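Local structure of TRAP dicarboxylate transporter, DctP subunit (Anaerococcus prevoti, 4N91) at residues N110-F115 and A308-E313; I174-Q177 and N182-M185. The protein binds D-glucuronate, in both alpha and beta forms, as the solute-binding component of what is probably a TRAP-type uptake system. All coordinates share one frame; numbering follows the deposited sequence.

Contact 1: residues N110-F115 and A308-E313; sequences NLPYLF and APLTKE
Leu-111 opens the contact by laying its CD2 methyl against Thr-311 of the helix segment 308-313, 4.0 Å from OG1 and nearly as close to CA. The isobutyl group gets there because CG stands anti to its own carbonyl carbon (chi1 -65°), which swings the branch end in toward the helix although the CB bond itself runs past it; the two side chains cross at about a right angle. Pro-112 follows with CG and CD of its ring. Its CG lies 3.8 Å from Leu-310 CD2, and CD is almost equally near, so one leucine methyl spans two ring carbons in the apolar part of the contact. The polar part is indirect: Pro-112 O and Thr-311 OG1 are 3.9 Å apart and joined by a water that donates to the carbonyl at 2.8 Å and lies 2.8 Å from OG1. The proline carbonyl thus gains a hydrogen-bond partner at a place where the helix comes near without bonding to it directly. Within the fold, this loop between helices 96-99 and 118-125 is wedged against helix 301-317, where Leu-111 also meets Val-314 and Pro-112 meets Val-307. Leu-310 reaches on to Thr-181 and Leu-188 of helix 180-188, while Leu-114 rests on Tyr-325 and Ile-328 of helix 322-334 and Tyr-113 pairs through its backbone with His-237 of strand 231-238.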
loop_
_atom_site.group_PDB
_atom_site.type_symbol
_atom_site.label_atom_id
_atom_site.label_comp_id
_atom_site.label_asym_id
_atom_site.label_seq_id
_atom_site.Cartn_x
_atom_site.Cartn_y
_atom_site.Cartn_z
ATOM N N ASN A 110 -3.164 -5.267 7.284
ATOM C CA ASN A 110 -2.462 -6.285 6.484
ATOM C C ASN A 110 -3.116 -7.662 6.538
ATOM O O ASN A 110 -2.657 -8.595 5.878
ATOM C CB ASN A 110 -1.005 -6.395 6.928
ATOM C CG ASN A 110 -0.241 -5.117 6.671
ATOM O OD1 ASN A 110 -0.581 -4.374 5.748
ATOM N ND2 ASN A 110 0.748 -4.825 7.507
ATOM N N LEU A 111 -4.200 -7.792 7.296
ATOM C CA LEU A 111 -4.886 -9.074 7.405
ATOM C C LEU A 111 -5.523 -9.448 6.067
ATOM O O LEU A 111 -6.181 -8.631 5.453
ATOM C CB LEU A 111 -5.972 -9.013 8.484
ATOM C CG LEU A 111 -5.470 -8.808 9.916
ATOM C CD1 LEU A 111 -6.647 -8.657 10.888
ATOM C CD2 LEU A 111 -4.581 -9.970 10.313
ATOM N N PRO A 112 -5.340 -10.694 5.620
ATOM C CA PRO A 112 -5.993 -11.150 4.394
ATOM C C PRO A 112 -7.503 -11.278 4.551
ATOM O O PRO A 112 -8.000 -11.634 5.639
ATOM C CB PRO A 112 -5.388 -12.539 4.162
ATOM C CG PRO A 112 -4.217 -12.627 5.072
ATOM C CD PRO A 112 -4.492 -11.735 6.216
ATOM N N TYR A 113 -8.211 -10.960 3.471
ATOM C CA TYR A 113 -9.655 -11.103 3.404
ATOM C C TYR A 113 -10.324 -10.428 4.583
ATOM O O TYR A 113 -11.234 -10.974 5.210
ATOM C CB TYR A 113 -10.019 -12.579 3.298
ATOM C CG TYR A 113 -9.464 -13.175 2.039
ATOM C CD1 TYR A 113 -9.967 -12.801 0.803
ATOM C CD2 TYR A 113 -8.410 -14.071 2.066
ATOM C CE1 TYR A 113 -9.453 -13.325 -0.364
ATOM C CE2 TYR A 113 -7.893 -14.602 0.914
ATOM C CZ TYR A 113 -8.409 -14.218 -0.304
ATOM O OH TYR A 113 -7.877 -14.732 -1.474
ATOM N N LEU A 114 -9.872 -9.213 4.848
ATOM C CA LEU A 114 -10.353 -8.442 5.975
ATOM C C LEU A 114 -11.584 -7.661 5.579
ATOM O O LEU A 114 -12.567 -7.623 6.325
ATOM C CB LEU A 114 -9.256 -7.494 6.465
ATOM C CG LEU A 114 -9.677 -6.499 7.531
ATOM C CD1 LEU A 114 -10.075 -7.251 8.797
ATOM C CD2 LEU A 114 -8.538 -5.523 7.785
ATOM N N PHE A 115 -11.559 -7.047 4.399
ATOM C CA PHE A 115 -12.677 -6.196 3.993
ATOM C C PHE A 115 -13.648 -6.883 3.043
ATOM O O PHE A 115 -13.242 -7.580 2.104
ATOM C CB PHE A 115 -12.147 -4.932 3.333
ATOM C CG PHE A 115 -11.214 -4.147 4.207
ATOM C CD1 PHE A 115 -11.704 -3.483 5.325
ATOM C CD2 PHE A 115 -9.879 -4.059 3.905
ATOM C CE1 PHE A 115 -10.849 -2.754 6.134
ATOM C CE2 PHE A 115 -9.019 -3.329 4.700
ATOM C CZ PHE A 115 -9.515 -2.676 5.826
ATOM N N ALA A 308 -6.838 -18.310 6.706
ATOM C CA ALA A 308 -7.616 -17.967 7.900
ATOM C C ALA A 308 -6.810 -18.038 9.208
ATOM O O ALA A 308 -6.959 -17.173 10.082
ATOM C CB ALA A 308 -8.856 -18.846 7.988
ATOM N N PRO A 309 -5.939 -19.052 9.353
ATOM C CA PRO A 309 -5.156 -19.106 10.595
ATOM C C PRO A 309 -4.323 -17.860 10.856
ATOM O O PRO A 309 -4.038 -17.544 12.001
ATOM C CB PRO A 309 -4.244 -20.314 10.384
ATOM C CG PRO A 309 -4.990 -21.181 9.444
ATOM C CD PRO A 309 -5.682 -20.224 8.500
ATOM N N LEU A 310 -3.933 -17.147 9.812
ATOM C CA LEU A 310 -3.140 -15.946 9.998
ATOM C C LEU A 310 -3.887 -14.888 10.799
ATOM O O LEU A 310 -3.329 -14.262 11.697
ATOM C CB LEU A 310 -2.738 -15.376 8.640
ATOM C CG LEU A 310 -1.819 -14.165 8.653
ATOM C CD1 LEU A 310 -0.654 -14.410 9.532
ATOM C CD2 LEU A 310 -1.345 -13.877 7.217
ATOM N N THR A 311 -5.154 -14.686 10.474
ATOM C CA THR A 311 -5.964 -13.720 11.203
ATOM C C THR A 311 -6.135 -14.151 12.653
ATOM O O THR A 311 -6.029 -13.328 13.571
ATOM C CB THR A 311 -7.314 -13.526 10.525
ATOM O OG1 THR A 311 -7.103 -12.915 9.243
ATOM C CG2 THR A 311 -8.253 -12.659 11.359
ATOM N N LYS A 312 -6.407 -15.436 12.860
ATOM C CA LYS A 312 -6.529 -15.971 14.213
ATOM C C LYS A 312 -5.250 -15.730 15.010
ATOM O O LYS A 312 -5.307 -15.308 16.159
ATOM C CB LYS A 312 -6.868 -17.465 14.174
ATOM C CG LYS A 312 -6.982 -18.123 15.551
ATOM C CD LYS A 312 -7.253 -19.621 15.435
ATOM C CE LYS A 312 -7.692 -20.230 16.769
ATOM N NZ LYS A 312 -6.539 -20.662 17.609
ATOM N N GLU A 313 -4.099 -15.992 14.386
ATOM C CA GLU A 313 -2.806 -15.885 15.046
ATOM C C GLU A 313 -2.485 -14.443 15.375
ATOM O O GLU A 313 -1.992 -14.132 16.446
ATOM C CB GLU A 313 -1.698 -16.425 14.119
ATOM C CG GLU A 313 -1.693 -17.930 13.969
ATOM C CD GLU A 313 -0.879 -18.418 12.766
ATOM O OE1 GLU A 313 -0.075 -17.640 12.192
ATOM O OE2 GLU A 313 -1.056 -19.601 12.387
HETATM O O HOH W 1 -8.915 -11.082 8.206
#

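Contact 2: residues I174-Q177 and N182-M185; sequences IRVQ and NVRM. With BDP (beta-D-glucopyranuronic acid), chain C.
Chi1 of Val-176 (-64°) sets CG1 anti to the carbonyl carbon, where it ends near the CB of Asn-182, and leaves CG2 between the backbone N and the carbonyl carbon; Asn-182 turns its amide beside its own backbone N (chi1 -75°), toward its polar partners. The approach of the two backbones brings Val-176 CB and Asn-182 CB to 3.9 Å, the side chains sliding past each other in opposite directions. Val-176 CG2 makes a looser apolar contact with CG2 of Val-183, one residue further along helix 180-188. The polar end of Asn-182 looks elsewhere: ND2 is bonded to Gln-238 and OD1 to Ser-179 OG. A water lies 3.1 Å from OD1 and may donate to it, and this water is held weakly by Gln-177 NE2. Ser-95 provides NE2 with a direct bond. Arg-175 stands on the other side of the strand from Val-176. Its chain, bent at chi2 (-92°), carries the guanidinium to the carboxylate of beta-D-glucuronate, whose C6 lies in the guanidinium plane at its edge. NH1 donates to O6B at 2.7 Å and NH2 to O6A at 2.9 Å, both bonds nearly straight, so this bidentate grip fixes the rotation of the carboxylate. A further bond from NH2 to Met-196 O steadies the arginine, and Gln-177 N lies over the centre of one guanidinium face. Gln-177 packs its CD 3.5 Å from C6 of the sugar acid. Arg-154 also hydrogen-bonds the ligand, as do Gln-77, Asn-38 and Asn-215. Strand 173-176, helix 180-188 and strand 192-195 form a beta-alpha-beta unit, and an arginine paired with the substrate carboxylate is characteristic of TRAP solute-binding proteins.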
loop_
_atom_site.group_PDB
_atom_site.type_symbol
_atom_site.label_atom_id
_atom_site.label_comp_id
_atom_site.label_asym_id
_atom_site.label_seq_id
_atom_site.Cartn_x
_atom_site.Cartn_y
_atom_site.Cartn_z
ATOM N N ILE A 174 7.433 -16.504 -4.596
ATOM C CA ILE A 174 6.584 -15.366 -4.909
ATOM C C ILE A 174 7.107 -14.164 -4.166
ATOM O O ILE A 174 7.301 -14.231 -2.954
ATOM C CB ILE A 174 5.131 -15.624 -4.474
ATOM C CG1 ILE A 174 4.581 -16.852 -5.205
ATOM C CG2 ILE A 174 4.283 -14.396 -4.680
ATOM C CD1 ILE A 174 4.486 -16.708 -6.722
ATOM N N ARG A 175 7.333 -13.062 -4.871
ATOM C CA ARG A 175 7.795 -11.840 -4.209
ATOM C C ARG A 175 6.673 -11.259 -3.359
ATOM O O ARG A 175 5.493 -11.240 -3.774
ATOM C CB ARG A 175 8.274 -10.797 -5.220
ATOM C CG ARG A 175 8.739 -9.503 -4.587
ATOM C CD ARG A 175 7.629 -8.455 -4.463
ATOM N NE ARG A 175 8.071 -7.248 -3.793
ATOM C CZ ARG A 175 7.311 -6.171 -3.647
ATOM N NH1 ARG A 175 6.074 -6.178 -4.133
ATOM N NH2 ARG A 175 7.783 -5.100 -3.025
ATOM N N VAL A 176 7.052 -10.799 -2.170
ATOM C CA VAL A 176 6.172 -10.024 -1.313
ATOM C C VAL A 176 6.955 -8.799 -0.828
ATOM O O VAL A 176 8.152 -8.674 -1.072
ATOM C CB VAL A 176 5.663 -10.831 -0.118
ATOM C CG1 VAL A 176 4.803 -11.989 -0.628
ATOM C CG2 VAL A 176 6.818 -11.346 0.711
ATOM N N GLN A 177 6.250 -7.878 -0.188
ATOM C CA GLN A 177 6.905 -6.757 0.459
ATOM C C GLN A 177 7.615 -7.229 1.715
ATOM O O GLN A 177 7.461 -8.387 2.126
ATOM C CB GLN A 177 5.879 -5.694 0.792
ATOM C CG GLN A 177 5.144 -5.171 -0.447
ATOM C CD GLN A 177 4.239 -4.005 -0.102
ATOM O OE1 GLN A 177 4.692 -2.870 0.048
ATOM N NE2 GLN A 177 2.976 -4.284 0.045
ATOM N N ASN A 182 2.911 -10.993 5.324
ATOM C CA ASN A 182 2.881 -11.576 3.998
ATOM C C ASN A 182 3.751 -12.809 3.866
ATOM O O ASN A 182 3.421 -13.725 3.116
ATOM C CB ASN A 182 3.208 -10.532 2.931
ATOM C CG ASN A 182 2.033 -9.599 2.693
ATOM O OD1 ASN A 182 1.864 -8.612 3.394
ATOM N ND2 ASN A 182 1.189 -9.946 1.725
ATOM N N VAL A 183 4.876 -12.843 4.562
ATOM C CA VAL A 183 5.669 -14.066 4.566
ATOM C C VAL A 183 4.854 -15.240 5.133
ATOM O O VAL A 183 4.815 -16.329 4.558
ATOM C CB VAL A 183 6.950 -13.878 5.348
ATOM C CG1 VAL A 183 7.667 -15.218 5.544
ATOM C CG2 VAL A 183 7.842 -12.877 4.624
ATOM N N ARG A 184 4.197 -15.017 6.271
ATOM C CA ARG A 184 3.367 -16.045 6.876
ATOM C C ARG A 184 2.212 -16.453 5.949
ATOM O O ARG A 184 1.870 -17.621 5.856
ATOM C CB ARG A 184 2.834 -15.579 8.229
ATOM C CG ARG A 184 1.946 -16.573 8.927
ATOM C CD ARG A 184 2.651 -17.859 9.275
ATOM N NE ARG A 184 1.756 -18.709 10.062
ATOM C CZ ARG A 184 1.824 -20.033 10.109
ATOM N NH1 ARG A 184 2.764 -20.687 9.428
ATOM N NH2 ARG A 184 0.942 -20.706 10.839
HETATM N N MSE A 185 1.617 -15.488 5.259
HETATM C CA MSE A 185 0.558 -15.798 4.313
HETATM C C MSE A 185 1.066 -16.767 3.241
HETATM O O MSE A 185 0.360 -17.717 2.862
HETATM C CB MSE A 185 0.035 -14.518 3.658
HETATM C CG MSE A 185 -1.162 -14.766 2.764
HETATM SE SE MSE A 185 -1.708 -13.124 1.827
HETATM C CE MSE A 185 -0.245 -13.025 0.519
HETATM C C1 BDP C . 1.962 -0.997 -4.592
HETATM C C2 BDP C . 1.923 -0.028 -3.502
HETATM C C3 BDP C . 3.313 0.419 -3.152
HETATM C C4 BDP C . 4.132 -0.687 -2.764
HETATM C C5 BDP C . 4.124 -1.702 -3.840
HETATM C C6 BDP C . 4.866 -2.998 -3.420
HETATM O O2 BDP C . 1.324 1.154 -4.168
HETATM O O3 BDP C . 3.261 1.421 -2.083
HETATM O O4 BDP C . 5.381 -0.358 -2.430
HETATM O O5 BDP C . 2.750 -2.109 -4.165
HETATM O O6A BDP C . 6.048 -2.838 -3.046
HETATM O O1 BDP C . 0.637 -1.580 -4.677
HETATM O O6B BDP C . 4.347 -4.105 -3.687
HETATM O O HOH W 2 1.146 -6.562 1.154
#

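How the contacts relate
The centres of contacts 1 and 2 lie about 13 Å apart, and helix 180-188 connects them. Its Asn-182 and Val-183 meet Val-176 of strand 173-176 in contact 2, while Arg-184 and Met-185 face contact 1: Arg-184 NH2 forms a 2.8 Å salt bridge with Glu-313 OE2, and Met-185, a selenomethionine, packs on Leu-310 and sets its SE 4.1 Å from Pro-112 CG. Along the chain the order is 110-115, 174-177, 182-185 and 308-313, so contact 2 falls between the two halves of contact 1. Segments 110-115 and 308-313 thus pack on the helix of the beta-alpha-beta unit whose first strand carries Arg-175, which holds the ligand carboxylate.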